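Local coordinates for oxalate biosynthetic component 1 (Burkholderia thailandensis, PDB 5IKY), which is a bifunctional serine hydrolase and lyase that produces oxalate under the control of quorum sensing, at residues Tyr867-Leu881 against Thr940-Gly952. Sequence-based numbering, arbitrary orientation.
Sequences YFSEESQLIYERLIL and TAQQLDVQACRDG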
loop_
_atom_site.group_PDB
_atom_site.type_symbol
_atom_site.label_atom_id
_atom_site.label_comp_id
_atom_site.label_asym_id
_atom_site.label_seq_id
_atom_site.Cartn_x
_atom_site.Cartn_y
_atom_site.Cartn_z
ATOM N N TYR A 867 -30.795 -6.985 -19.279
ATOM C CA TYR A 867 -30.810 -7.975 -18.204
ATOM C C TYR A 867 -31.475 -7.462 -16.928
ATOM O O TYR A 867 -31.198 -6.351 -16.473
ATOM C CB TYR A 867 -29.382 -8.432 -17.895
ATOM C CG TYR A 867 -29.276 -9.495 -16.824
ATOM C CD1 TYR A 867 -29.037 -9.152 -15.500
ATOM C CD2 TYR A 867 -29.403 -10.842 -17.139
ATOM C CE1 TYR A 867 -28.935 -10.118 -14.519
ATOM C CE2 TYR A 867 -29.301 -11.816 -16.163
ATOM C CZ TYR A 867 -29.067 -11.448 -14.855
ATOM O OH TYR A 867 -28.965 -12.411 -13.878
ATOM N N PHE A 868 -32.351 -8.285 -16.358
ATOM C CA PHE A 868 -32.974 -7.988 -15.071
ATOM C C PHE A 868 -33.478 -9.269 -14.403
ATOM O O PHE A 868 -33.924 -10.197 -15.078
ATOM C CB PHE A 868 -34.119 -6.984 -15.236
ATOM C CG PHE A 868 -35.280 -7.504 -16.035
ATOM C CD1 PHE A 868 -35.249 -7.490 -17.420
ATOM C CD2 PHE A 868 -36.409 -7.994 -15.400
ATOM C CE1 PHE A 868 -36.319 -7.965 -18.155
ATOM C CE2 PHE A 868 -37.483 -8.467 -16.130
ATOM C CZ PHE A 868 -37.438 -8.453 -17.510
ATOM N N SER A 869 -33.403 -9.313 -13.076
ATOM C CA SER A 869 -33.785 -10.503 -12.322
ATOM C C SER A 869 -35.267 -10.514 -11.974
ATOM O O SER A 869 -35.970 -9.521 -12.166
ATOM C CB SER A 869 -32.962 -10.609 -11.036
ATOM O OG SER A 869 -33.270 -9.550 -10.144
ATOM N N GLU A 870 -35.733 -11.645 -11.454
ATOM C CA GLU A 870 -37.118 -11.778 -11.019
ATOM C C GLU A 870 -37.371 -10.931 -9.776
ATOM O O GLU A 870 -38.476 -10.430 -9.569
ATOM C CB GLU A 870 -37.460 -13.244 -10.743
ATOM N N GLU A 871 -36.337 -10.776 -8.955
ATOM C CA GLU A 871 -36.430 -9.971 -7.742
ATOM C C GLU A 871 -36.572 -8.491 -8.080
ATOM O O GLU A 871 -37.220 -7.736 -7.354
ATOM C CB GLU A 871 -35.205 -10.189 -6.847
ATOM C CG GLU A 871 -35.089 -11.590 -6.259
ATOM C CD GLU A 871 -34.625 -12.620 -7.272
ATOM O OE1 GLU A 871 -33.526 -12.445 -7.840
ATOM O OE2 GLU A 871 -35.363 -13.600 -7.505
ATOM N N SER A 872 -35.960 -8.083 -9.189
ATOM C CA SER A 872 -36.053 -6.705 -9.652
ATOM C C SER A 872 -37.450 -6.401 -10.176
ATOM O O SER A 872 -37.972 -5.302 -9.982
ATOM C CB SER A 872 -35.014 -6.431 -10.740
ATOM O OG SER A 872 -33.703 -6.676 -10.265
ATOM N N GLN A 873 -38.050 -7.386 -10.838
ATOM C CA GLN A 873 -39.369 -7.231 -11.439
ATOM C C GLN A 873 -40.426 -6.914 -10.386
ATOM O O GLN A 873 -41.216 -5.986 -10.550
ATOM C CB GLN A 873 -39.753 -8.496 -12.210
ATOM C CG GLN A 873 -40.951 -8.330 -13.133
ATOM C CD GLN A 873 -41.133 -9.510 -14.071
ATOM O OE1 GLN A 873 -40.847 -10.653 -13.713
ATOM N NE2 GLN A 873 -41.608 -9.237 -15.281
ATOM N N LEU A 874 -40.424 -7.685 -9.303
ATOM C CA LEU A 874 -41.386 -7.510 -8.221
ATOM C C LEU A 874 -41.320 -6.114 -7.608
ATOM O O LEU A 874 -42.339 -5.548 -7.215
ATOM C CB LEU A 874 -41.157 -8.565 -7.140
ATOM C CG LEU A 874 -41.368 -10.012 -7.583
ATOM C CD1 LEU A 874 -40.805 -10.977 -6.552
ATOM C CD2 LEU A 874 -42.852 -10.276 -7.819
ATOM N N ILE A 875 -40.113 -5.564 -7.531
ATOM C CA ILE A 875 -39.922 -4.222 -6.998
ATOM C C ILE A 875 -40.286 -3.170 -8.042
ATOM O O ILE A 875 -40.930 -2.170 -7.729
ATOM C CB ILE A 875 -38.467 -4.003 -6.529
ATOM C CG1 ILE A 875 -38.082 -5.056 -5.487
ATOM C CG2 ILE A 875 -38.290 -2.603 -5.961
ATOM C CD1 ILE A 875 -36.673 -4.907 -4.958
ATOM N N TYR A 876 -39.885 -3.412 -9.287
ATOM C CA TYR A 876 -40.117 -2.467 -10.377
ATOM C C TYR A 876 -41.595 -2.194 -10.641
ATOM O O TYR A 876 -42.031 -1.043 -10.641
ATOM C CB TYR A 876 -39.466 -2.972 -11.669
ATOM C CG TYR A 876 -40.034 -2.339 -12.920
ATOM C CD1 TYR A 876 -39.740 -1.023 -13.252
ATOM C CD2 TYR A 876 -40.863 -3.059 -13.770
ATOM C CE1 TYR A 876 -40.260 -0.439 -14.391
ATOM C CE2 TYR A 876 -41.387 -2.485 -14.913
ATOM C CZ TYR A 876 -41.083 -1.175 -15.220
ATOM O OH TYR A 876 -41.602 -0.600 -16.359
ATOM N N GLU A 877 -42.358 -3.258 -10.869
ATOM C CA GLU A 877 -43.735 -3.128 -11.329
ATOM C C GLU A 877 -44.656 -2.488 -10.289
ATOM O O GLU A 877 -45.686 -1.913 -10.640
ATOM C CB GLU A 877 -44.278 -4.498 -11.743
ATOM C CG GLU A 877 -43.361 -5.245 -12.699
ATOM C CD GLU A 877 -44.097 -6.223 -13.590
ATOM O OE1 GLU A 877 -44.836 -7.078 -13.059
ATOM O OE2 GLU A 877 -43.927 -6.140 -14.826
ATOM N N ARG A 878 -44.277 -2.573 -9.019
ATOM C CA ARG A 878 -45.087 -1.997 -7.950
ATOM C C ARG A 878 -44.621 -0.592 -7.569
ATOM O O ARG A 878 -45.381 0.184 -6.990
ATOM C CB ARG A 878 -45.067 -2.906 -6.718
ATOM N N LEU A 879 -43.375 -0.266 -7.905
ATOM C CA LEU A 879 -42.778 1.005 -7.497
ATOM C C LEU A 879 -42.548 1.977 -8.655
ATOM O O LEU A 879 -42.788 3.177 -8.517
ATOM C CB LEU A 879 -41.452 0.750 -6.775
ATOM C CG LEU A 879 -40.544 1.950 -6.498
ATOM C CD1 LEU A 879 -41.204 2.935 -5.549
ATOM C CD2 LEU A 879 -39.198 1.489 -5.954
ATOM N N ILE A 880 -42.083 1.466 -9.792
ATOM C CA ILE A 880 -41.692 2.330 -10.904
ATOM C C ILE A 880 -42.708 2.334 -12.050
ATOM O O ILE A 880 -42.993 3.384 -12.627
ATOM C CB ILE A 880 -40.314 1.921 -11.463
ATOM C CG1 ILE A 880 -39.276 1.868 -10.339
ATOM C CG2 ILE A 880 -39.867 2.882 -12.555
ATOM C CD1 ILE A 880 -39.083 3.185 -9.623
ATOM N N LEU A 881 -43.246 1.162 -12.375
ATOM C CA LEU A 881 -44.218 1.022 -13.465
ATOM C C LEU A 881 -45.436 1.964 -13.391
ATOM O O LEU A 881 -45.868 2.476 -14.426
ATOM C CB LEU A 881 -44.711 -0.428 -13.549
ATOM C CG LEU A 881 -45.767 -0.723 -14.620
ATOM C CD1 LEU A 881 -45.252 -0.381 -16.012
ATOM C CD2 LEU A 881 -46.224 -2.172 -14.551
ATOM N N THR A 940 -29.748 -3.327 -8.413
ATOM C CA THR A 940 -31.198 -3.477 -8.428
ATOM C C THR A 940 -31.846 -2.256 -9.073
ATOM O O THR A 940 -32.818 -2.376 -9.818
ATOM C CB THR A 940 -31.759 -3.674 -7.001
ATOM O OG1 THR A 940 -31.218 -4.873 -6.431
ATOM C CG2 THR A 940 -33.278 -3.773 -7.023
ATOM N N ALA A 941 -31.282 -1.085 -8.793
ATOM C CA ALA A 941 -31.794 0.173 -9.326
ATOM C C ALA A 941 -31.712 0.229 -10.847
ATOM O O ALA A 941 -32.687 0.566 -11.516
ATOM C CB ALA A 941 -31.037 1.339 -8.720
ATOM N N GLN A 942 -30.544 -0.100 -11.391
ATOM C CA GLN A 942 -30.340 -0.062 -12.835
ATOM C C GLN A 942 -31.179 -1.117 -13.549
ATOM O O GLN A 942 -31.483 -0.979 -14.733
ATOM C CB GLN A 942 -28.862 -0.247 -13.174
ATOM C CG GLN A 942 -28.077 1.054 -13.221
ATOM C CD GLN A 942 -26.583 0.829 -13.295
ATOM O OE1 GLN A 942 -25.884 1.471 -14.080
ATOM N NE2 GLN A 942 -26.082 -0.083 -12.468
ATOM N N GLN A 943 -31.553 -2.168 -12.827
ATOM C CA GLN A 943 -32.435 -3.184 -13.384
ATOM C C GLN A 943 -33.871 -2.670 -13.449
ATOM O O GLN A 943 -34.670 -3.147 -14.254
ATOM C CB GLN A 943 -32.360 -4.475 -12.566
ATOM C CG GLN A 943 -31.107 -5.293 -12.839
ATOM C CD GLN A 943 -30.933 -6.443 -11.869
ATOM O OE1 GLN A 943 -31.516 -7.513 -12.045
ATOM N NE2 GLN A 943 -30.120 -6.232 -10.840
ATOM N N LEU A 944 -34.194 -1.695 -12.603
ATOM C CA LEU A 944 -35.503 -1.051 -12.660
ATOM C C LEU A 944 -35.578 -0.140 -13.879
ATOM O O LEU A 944 -36.621 -0.027 -14.524
ATOM C CB LEU A 944 -35.788 -0.245 -11.390
ATOM C CG LEU A 944 -35.711 -0.943 -10.031
ATOM C CD1 LEU A 944 -36.342 -0.072 -8.951
ATOM C CD2 LEU A 944 -36.361 -2.315 -10.072
ATOM N N ASP A 945 -34.459 0.511 -14.183
ATOM C CA ASP A 945 -34.365 1.400 -15.335
ATOM C C ASP A 945 -34.523 0.617 -16.633
ATOM O O ASP A 945 -35.182 1.073 -17.569
ATOM C CB ASP A 945 -33.027 2.144 -15.325
ATOM C CG ASP A 945 -32.807 2.930 -14.046
ATOM O OD1 ASP A 945 -33.671 2.862 -13.146
ATOM O OD2 ASP A 945 -31.761 3.605 -13.934
ATOM N N VAL A 946 -33.911 -0.563 -16.675
ATOM C CA VAL A 946 -33.985 -1.442 -17.837
ATOM C C VAL A 946 -35.425 -1.849 -18.137
ATOM O O VAL A 946 -35.878 -1.769 -19.279
ATOM C CB VAL A 946 -33.128 -2.710 -17.634
ATOM C CG1 VAL A 946 -33.451 -3.756 -18.691
ATOM C CG2 VAL A 946 -31.647 -2.361 -17.658
ATOM N N GLN A 947 -36.139 -2.281 -17.102
ATOM C CA GLN A 947 -37.528 -2.698 -17.246
ATOM C C GLN A 947 -38.422 -1.533 -17.652
ATOM O O GLN A 947 -39.399 -1.715 -18.380
ATOM C CB GLN A 947 -38.038 -3.316 -15.943
ATOM C CG GLN A 947 -37.275 -4.550 -15.502
ATOM C CD GLN A 947 -37.844 -5.156 -14.237
ATOM O OE1 GLN A 947 -38.946 -5.706 -14.241
ATOM N NE2 GLN A 947 -37.094 -5.059 -13.146
ATOM N N ALA A 948 -38.084 -0.339 -17.174
ATOM C CA ALA A 948 -38.836 0.864 -17.510
ATOM C C ALA A 948 -38.706 1.179 -18.997
ATOM O O ALA A 948 -39.672 1.588 -19.640
ATOM C CB ALA A 948 -38.363 2.042 -16.672
ATOM N N CYS A 949 -37.507 0.983 -19.535
ATOM C CA CYS A 949 -37.266 1.183 -20.959
ATOM C C CYS A 949 -38.039 0.165 -21.792
ATOM O O CYS A 949 -38.573 0.494 -22.850
ATOM C CB CYS A 949 -35.771 1.094 -21.273
ATOM S SG CYS A 949 -34.764 2.406 -20.541
ATOM N N ARG A 950 -38.098 -1.071 -21.305
ATOM C CA ARG A 950 -38.803 -2.141 -22.003
ATOM C C ARG A 950 -40.302 -1.857 -22.079
ATOM O O ARG A 950 -40.919 -2.012 -23.133
ATOM C CB ARG A 950 -38.555 -3.487 -21.317
ATOM N N ASP A 951 -40.883 -1.439 -20.958
ATOM C CA ASP A 951 -42.297 -1.079 -20.925
ATOM C C ASP A 951 -42.538 0.268 -21.596
ATOM O O ASP A 951 -43.494 0.428 -22.355
ATOM C CB ASP A 951 -42.817 -1.044 -19.485
ATOM C CG ASP A 951 -43.141 -2.424 -18.948
ATOM O OD1 ASP A 951 -43.217 -3.375 -19.754
ATOM O OD2 ASP A 951 -43.333 -2.554 -17.721
ATOM N N GLY A 952 -41.665 1.231 -21.312
ATOM C CA GLY A 952 -41.783 2.567 -21.868
ATOM C C GLY A 952 -41.724 2.598 -23.383
ATOM O O GLY A 952 -42.424 3.382 -24.023
#
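Tyr876 turns its CG anti to the backbone N (chi1 160°), and Gln947 swings its CG beside its own backbone N, which sets one face of the tyrosine ring against the glutamine stem. The contact packs two helices of the alpha/beta-hydrolase domain, 870-879 and 937-955, the latter following central strand 929-935 of the mixed sheet. Their segment axes come within 9.2 Å. The signed crossing angle is -66°. Gln947 CB makes a CH-pi contact over the centre of the Tyr876 ring, 3.5 Å from its centroid. Farther along the same stem, Gln947 CG lies over a face of the Phe868 ring, 3.8 Å from the centroid, with ring and amide planes nearly parallel. The Gln947 amide is also tied back to its own helix, with NE2 bonded to Gln943 O.

Both Ser872 and Tyr876 act as knobs in holes of the other helix. Leu944 packs alongside Tyr876, its CD2 3.6 Å from Tyr876 CB, and sends CD1 to Ile880 CG1 at 3.8 Å. Ile875 and Leu879 continue this apolar layer onto Ile835 of strand 832-836.

Near the start of helix 870-879, Gln943 OE1 accepts a hydrogen bond from the backbone N of the N-cap residue Ser869 at 2.8 Å, in its carbonyl plane. The Gln943 NE2 is held by Asn855 and by Ala939 O, which fixes the amide flip. Ser869 OG and Ser872 OG bond to each other. Toward the C-terminal end of segment 940-952, Tyr876 OH donates to Asp951 OD2 at 2.9 Å, meeting it on its anti side, somewhat out of the carboxylate plane.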